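Phage integrase/site-specific recombinase (Haloarcula marismortui, PDB 3NRW) probably binds DNA and takes part in DNA integration and recombination as a site-specific recombinase, of which this is the N-terminal, core-binding domain. Local coordinates at residues P9-R20 and I29-V40. Numbering follows the deposited sequence.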
loop_
_atom_site.group_PDB
_atom_site.type_symbol
_atom_site.label_atom_id
_atom_site.label_comp_id
_atom_site.label_asym_id
_atom_site.label_seq_id
_atom_site.Cartn_x
_atom_site.Cartn_y
_atom_site.Cartn_z
ATOM N N PRO A 9 8.848 1.460 -3.328
ATOM C CA PRO A 9 7.468 1.856 -3.056
ATOM C C PRO A 9 6.878 2.649 -4.232
ATOM O O PRO A 9 5.786 2.332 -4.713
ATOM C CB PRO A 9 7.603 2.686 -1.784
ATOM C CG PRO A 9 8.689 1.936 -1.040
ATOM C CD PRO A 9 9.705 1.680 -2.146
ATOM N N ARG A 10 7.604 3.654 -4.716
ATOM C CA ARG A 10 7.106 4.465 -5.825
ATOM C C ARG A 10 6.850 3.626 -7.080
ATOM O O ARG A 10 5.799 3.754 -7.710
ATOM C CB ARG A 10 8.081 5.608 -6.142
ATOM C CG ARG A 10 9.464 5.164 -6.567
ATOM C CD ARG A 10 10.375 6.360 -6.780
ATOM N NE ARG A 10 9.768 7.369 -7.646
ATOM C CZ ARG A 10 10.366 8.504 -7.991
ATOM N NH1 ARG A 10 11.586 8.770 -7.543
ATOM N NH2 ARG A 10 9.747 9.376 -8.778
ATOM N N GLU A 11 7.793 2.758 -7.434
ATOM C CA GLU A 11 7.623 1.917 -8.618
ATOM C C GLU A 11 6.408 1.005 -8.468
ATOM O O GLU A 11 5.608 0.857 -9.398
ATOM C CB GLU A 11 8.861 1.054 -8.858
ATOM C CG GLU A 11 10.134 1.831 -9.103
ATOM C CD GLU A 11 11.313 0.915 -9.323
ATOM O OE1 GLU A 11 11.538 0.016 -8.480
ATOM O OE2 GLU A 11 12.020 1.098 -10.337
ATOM N N ALA A 12 6.279 0.390 -7.295
ATOM C CA ALA A 12 5.162 -0.511 -7.011
ATOM C C ALA A 12 3.831 0.232 -7.037
ATOM O O ALA A 12 2.814 -0.315 -7.473
ATOM C CB ALA A 12 5.359 -1.179 -5.648
ATOM N N ARG A 13 3.843 1.471 -6.559
ATOM C CA ARG A 13 2.639 2.297 -6.539
ATOM C C ARG A 13 2.235 2.606 -7.986
ATOM O O ARG A 13 1.082 2.392 -8.365
ATOM C CB ARG A 13 2.906 3.590 -5.746
ATOM C CG ARG A 13 1.715 4.543 -5.566
ATOM C CD ARG A 13 1.575 5.503 -6.748
ATOM N NE ARG A 13 2.864 6.043 -7.178
ATOM C CZ ARG A 13 3.564 6.960 -6.517
ATOM N NH1 ARG A 13 3.109 7.467 -5.375
ATOM N NH2 ARG A 13 4.733 7.363 -6.998
ATOM N N ASP A 14 3.181 3.084 -8.795
ATOM C CA ASP A 14 2.886 3.401 -10.198
ATOM C C ASP A 14 2.402 2.162 -10.953
ATOM O O ASP A 14 1.477 2.240 -11.765
ATOM C CB ASP A 14 4.120 3.944 -10.944
ATOM C CG ASP A 14 4.631 5.273 -10.397
ATOM O OD1 ASP A 14 3.860 6.019 -9.758
ATOM O OD2 ASP A 14 5.819 5.579 -10.637
ATOM N N ARG A 15 3.035 1.024 -10.695
ATOM C CA ARG A 15 2.674 -0.216 -11.376
ATOM C C ARG A 15 1.238 -0.613 -11.072
ATOM O O ARG A 15 0.487 -1.008 -11.964
ATOM C CB ARG A 15 3.619 -1.345 -10.961
ATOM C CG ARG A 15 3.660 -2.500 -11.949
ATOM C CD ARG A 15 4.506 -3.632 -11.407
ATOM N NE ARG A 15 4.657 -4.734 -12.354
ATOM C CZ ARG A 15 5.608 -4.807 -13.279
ATOM N NH1 ARG A 15 6.506 -3.836 -13.398
ATOM N NH2 ARG A 15 5.678 -5.866 -14.073
ATOM N N TYR A 16 0.860 -0.498 -9.803
ATOM C CA TYR A 16 -0.483 -0.841 -9.369
ATOM C C TYR A 16 -1.535 0.059 -10.020
ATOM O O TYR A 16 -2.550 -0.428 -10.528
ATOM C CB TYR A 16 -0.570 -0.740 -7.839
ATOM C CG TYR A 16 -1.943 -1.029 -7.279
ATOM C CD1 TYR A 16 -2.530 -2.288 -7.428
ATOM C CD2 TYR A 16 -2.666 -0.038 -6.611
ATOM C CE1 TYR A 16 -3.807 -2.552 -6.926
ATOM C CE2 TYR A 16 -3.942 -0.294 -6.108
ATOM C CZ TYR A 16 -4.504 -1.550 -6.270
ATOM O OH TYR A 16 -5.772 -1.801 -5.796
ATOM N N LEU A 17 -1.296 1.367 -10.025
ATOM C CA LEU A 17 -2.263 2.293 -10.618
ATOM C C LEU A 17 -2.470 2.013 -12.109
ATOM O O LEU A 17 -3.598 2.050 -12.600
ATOM C CB LEU A 17 -1.813 3.743 -10.415
ATOM C CG LEU A 17 -1.665 4.180 -8.953
ATOM C CD1 LEU A 17 -1.295 5.650 -8.919
ATOM C CD2 LEU A 17 -2.960 3.935 -8.177
ATOM N N ALA A 18 -1.383 1.724 -12.818
ATOM C CA ALA A 18 -1.468 1.420 -14.245
ATOM C C ALA A 18 -2.254 0.126 -14.432
ATOM O O ALA A 18 -3.062 -0.000 -15.358
ATOM C CB ALA A 18 -0.066 1.273 -14.836
ATOM N N HIS A 19 -2.003 -0.835 -13.546
ATOM C CA HIS A 19 -2.671 -2.130 -13.578
ATOM C C HIS A 19 -4.176 -2.020 -13.349
ATOM O O HIS A 19 -4.959 -2.768 -13.939
ATOM C CB HIS A 19 -2.049 -3.068 -12.532
ATOM C CG HIS A 19 -2.890 -4.264 -12.211
ATOM N ND1 HIS A 19 -3.709 -4.318 -11.101
ATOM C CD2 HIS A 19 -3.052 -5.442 -12.855
ATOM C CE1 HIS A 19 -4.337 -5.482 -11.078
ATOM N NE2 HIS A 19 -3.956 -6.181 -12.132
ATOM N N ARG A 20 -4.578 -1.090 -12.488
ATOM C CA ARG A 20 -5.992 -0.882 -12.183
ATOM C C ARG A 20 -6.625 0.059 -13.205
ATOM O O ARG A 20 -7.849 0.185 -13.279
ATOM C CB ARG A 20 -6.149 -0.291 -10.779
ATOM C CG ARG A 20 -5.840 -1.268 -9.650
ATOM C CD ARG A 20 -6.898 -2.361 -9.570
ATOM N NE ARG A 20 -8.232 -1.797 -9.378
ATOM C CZ ARG A 20 -9.327 -2.514 -9.156
ATOM N NH1 ARG A 20 -9.256 -3.836 -9.094
ATOM N NH2 ARG A 20 -10.497 -1.908 -8.999
ATOM N N ILE A 29 -9.011 5.576 -9.424
ATOM C CA ILE A 29 -7.560 5.607 -9.574
ATOM C C ILE A 29 -6.998 6.757 -8.748
ATOM O O ILE A 29 -5.993 6.596 -8.056
ATOM C CB ILE A 29 -7.140 5.810 -11.051
ATOM C CG1 ILE A 29 -7.633 4.639 -11.909
ATOM C CG2 ILE A 29 -5.627 5.962 -11.145
ATOM C CD1 ILE A 29 -7.146 3.272 -11.470
ATOM N N LYS A 30 -7.638 7.920 -8.823
ATOM C CA LYS A 30 -7.171 9.061 -8.047
ATOM C C LYS A 30 -7.245 8.738 -6.561
ATOM O O LYS A 30 -6.320 9.046 -5.811
ATOM C CB LYS A 30 -7.997 10.314 -8.361
ATOM C CG LYS A 30 -7.625 10.965 -9.691
ATOM C CD LYS A 30 -8.438 12.218 -9.959
ATOM C CE LYS A 30 -7.995 12.891 -11.247
ATOM N NZ LYS A 30 -8.831 14.080 -11.577
ATOM N N SER A 31 -8.337 8.111 -6.134
ATOM C CA SER A 31 -8.490 7.758 -4.724
ATOM C C SER A 31 -7.375 6.808 -4.291
ATOM O O SER A 31 -6.780 6.981 -3.221
ATOM C CB SER A 31 -9.858 7.117 -4.476
ATOM O OG SER A 31 -10.891 8.090 -4.630
ATOM N N PHE A 32 -7.094 5.810 -5.123
ATOM C CA PHE A 32 -6.026 4.852 -4.838
ATOM C C PHE A 32 -4.716 5.627 -4.738
ATOM O O PHE A 32 -3.906 5.389 -3.839
ATOM C CB PHE A 32 -5.913 3.817 -5.965
ATOM C CG PHE A 32 -7.136 2.956 -6.138
ATOM C CD1 PHE A 32 -7.328 2.239 -7.314
ATOM C CD2 PHE A 32 -8.089 2.851 -5.131
ATOM C CE1 PHE A 32 -8.449 1.425 -7.485
ATOM C CE2 PHE A 32 -9.216 2.039 -5.290
ATOM C CZ PHE A 32 -9.396 1.329 -6.470
ATOM N N ARG A 33 -4.511 6.554 -5.668
ATOM C CA ARG A 33 -3.298 7.359 -5.677
ATOM C C ARG A 33 -3.167 8.161 -4.388
ATOM O O ARG A 33 -2.118 8.138 -3.744
ATOM C CB ARG A 33 -3.281 8.314 -6.873
ATOM C CG ARG A 33 -2.070 9.245 -6.893
ATOM C CD ARG A 33 -2.073 10.178 -8.097
ATOM N NE ARG A 33 -1.679 9.499 -9.326
ATOM C CZ ARG A 33 -0.446 9.069 -9.581
ATOM N NH1 ARG A 33 -0.179 8.460 -10.725
ATOM N NH2 ARG A 33 0.525 9.257 -8.694
ATOM N N TYR A 34 -4.225 8.865 -4.005
ATOM C CA TYR A 34 -4.175 9.678 -2.789
ATOM C C TYR A 34 -3.904 8.824 -1.553
ATOM O O TYR A 34 -3.100 9.199 -0.695
ATOM C CB TYR A 34 -5.486 10.448 -2.610
ATOM C CG TYR A 34 -5.846 11.305 -3.797
ATOM C CD1 TYR A 34 -7.180 11.541 -4.129
ATOM C CD2 TYR A 34 -4.855 11.851 -4.615
ATOM C CE1 TYR A 34 -7.517 12.294 -5.248
ATOM C CE2 TYR A 34 -5.182 12.604 -5.735
ATOM C CZ TYR A 34 -6.514 12.819 -6.048
ATOM O OH TYR A 34 -6.841 13.543 -7.173
ATOM N N ARG A 35 -4.564 7.675 -1.461
ATOM C CA ARG A 35 -4.370 6.804 -0.312
ATOM C C ARG A 35 -2.947 6.263 -0.218
ATOM O O ARG A 35 -2.336 6.297 0.853
ATOM C CB ARG A 35 -5.354 5.637 -0.361
ATOM C CG ARG A 35 -6.803 6.064 -0.226
ATOM C CD ARG A 35 -7.742 4.931 -0.590
ATOM N NE ARG A 35 -9.137 5.349 -0.506
ATOM C CZ ARG A 35 -10.155 4.666 -1.021
ATOM N NH1 ARG A 35 -9.940 3.525 -1.666
ATOM N NH2 ARG A 35 -11.391 5.126 -0.887
ATOM N N LEU A 36 -2.420 5.780 -1.336
ATOM C CA LEU A 36 -1.082 5.206 -1.345
ATOM C C LEU A 36 0.019 6.244 -1.271
ATOM O O LEU A 36 1.158 5.914 -0.947
ATOM C CB LEU A 36 -0.898 4.326 -2.578
ATOM C CG LEU A 36 -1.817 3.101 -2.603
ATOM C CD1 LEU A 36 -1.518 2.252 -3.826
ATOM C CD2 LEU A 36 -1.614 2.284 -1.325
ATOM N N LYS A 37 -0.311 7.499 -1.564
ATOM C CA LYS A 37 0.695 8.549 -1.490
ATOM C C LYS A 37 1.244 8.612 -0.069
ATOM O O LYS A 37 2.440 8.815 0.135
ATOM C CB LYS A 37 0.096 9.905 -1.877
ATOM C CG LYS A 37 1.095 11.059 -1.806
ATOM C CD LYS A 37 0.412 12.385 -2.096
ATOM C CE LYS A 37 1.345 13.556 -1.843
ATOM N NZ LYS A 37 0.664 14.865 -2.053
ATOM N N HIS A 38 0.373 8.426 0.919
ATOM C CA HIS A 38 0.807 8.475 2.306
ATOM C C HIS A 38 1.782 7.358 2.609
ATOM O O HIS A 38 2.745 7.545 3.353
ATOM C CB HIS A 38 -0.387 8.385 3.257
ATOM C CG HIS A 38 -1.342 9.526 3.117
ATOM N ND1 HIS A 38 -2.536 9.417 2.435
ATOM C CD2 HIS A 38 -1.246 10.817 3.506
ATOM C CE1 HIS A 38 -3.132 10.596 2.411
ATOM N NE2 HIS A 38 -2.369 11.462 3.054
ATOM N N PHE A 39 1.536 6.192 2.034
ATOM C CA PHE A 39 2.417 5.070 2.283
ATOM C C PHE A 39 3.777 5.246 1.615
ATOM O O PHE A 39 4.811 4.972 2.221
ATOM C CB PHE A 39 1.787 3.768 1.807
ATOM C CG PHE A 39 2.606 2.568 2.148
ATOM C CD1 PHE A 39 3.625 2.142 1.304
ATOM C CD2 PHE A 39 2.435 1.933 3.368
ATOM C CE1 PHE A 39 4.465 1.100 1.672
ATOM C CE2 PHE A 39 3.269 0.890 3.746
ATOM C CZ PHE A 39 4.287 0.477 2.899
ATOM N N VAL A 40 3.776 5.698 0.367
ATOM C CA VAL A 40 5.033 5.882 -0.346
ATOM C C VAL A 40 5.945 6.878 0.363
ATOM O O VAL A 40 7.133 6.609 0.540
ATOM C CB VAL A 40 4.791 6.339 -1.801
ATOM C CG1 VAL A 40 6.120 6.640 -2.484
ATOM C CG2 VAL A 40 4.057 5.241 -2.561
HETATM O O HOH W 1 0.521 8.119 -4.804
HETATM O O HOH W 2 3.451 8.998 -9.649
#
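L17 wedges its two methyl branches between F32 and R33 near the C-terminal end of helix 9-20; segments 9-20 and 29-40 run nearly antiparallel (168°), their axes 9.9 Å apart. L17 CD2 packs 3.7 Å from F32 CB, while L17 CD1 sits over the centre of the R33 guanidinium, 3.5 Å from R33 NH1; a branched leucine serves both neighbours. Toward the core, Y16 CD2 meets L36 CD1 at 3.8 Å, the side chains crossing almost perpendicularly. At one end I29 CD1 reaches R20 O, and R20, long and flexible enough for this partly exposed place, crosses F32 with NE 3.7 Å from F32 CE1. At the other, where P9 CA and V40 CA approach to 5.4 Å, slim V40 fits, CG2 against R13 NH1.

The flank away from Y16 and L36 is looser, polar and water-bridged. R13 CG, anti to the amide N (chi1 -177°), lies against L36 CB and V40 CG2; bends at chi2 and chi3 fold the guanidinium back, NE 2.8 Å from D14 OD1. One water links R13 NH1 to R33 O, another D14 OD1 to R33 NH2. The D14 carboxylate probably offsets the two arginines' like charges.

Helix 73-92 packs on this antiparallel hairpin's apolar side, W86 touching Y16 and L36; helix 56-67 meets F39 through Y62.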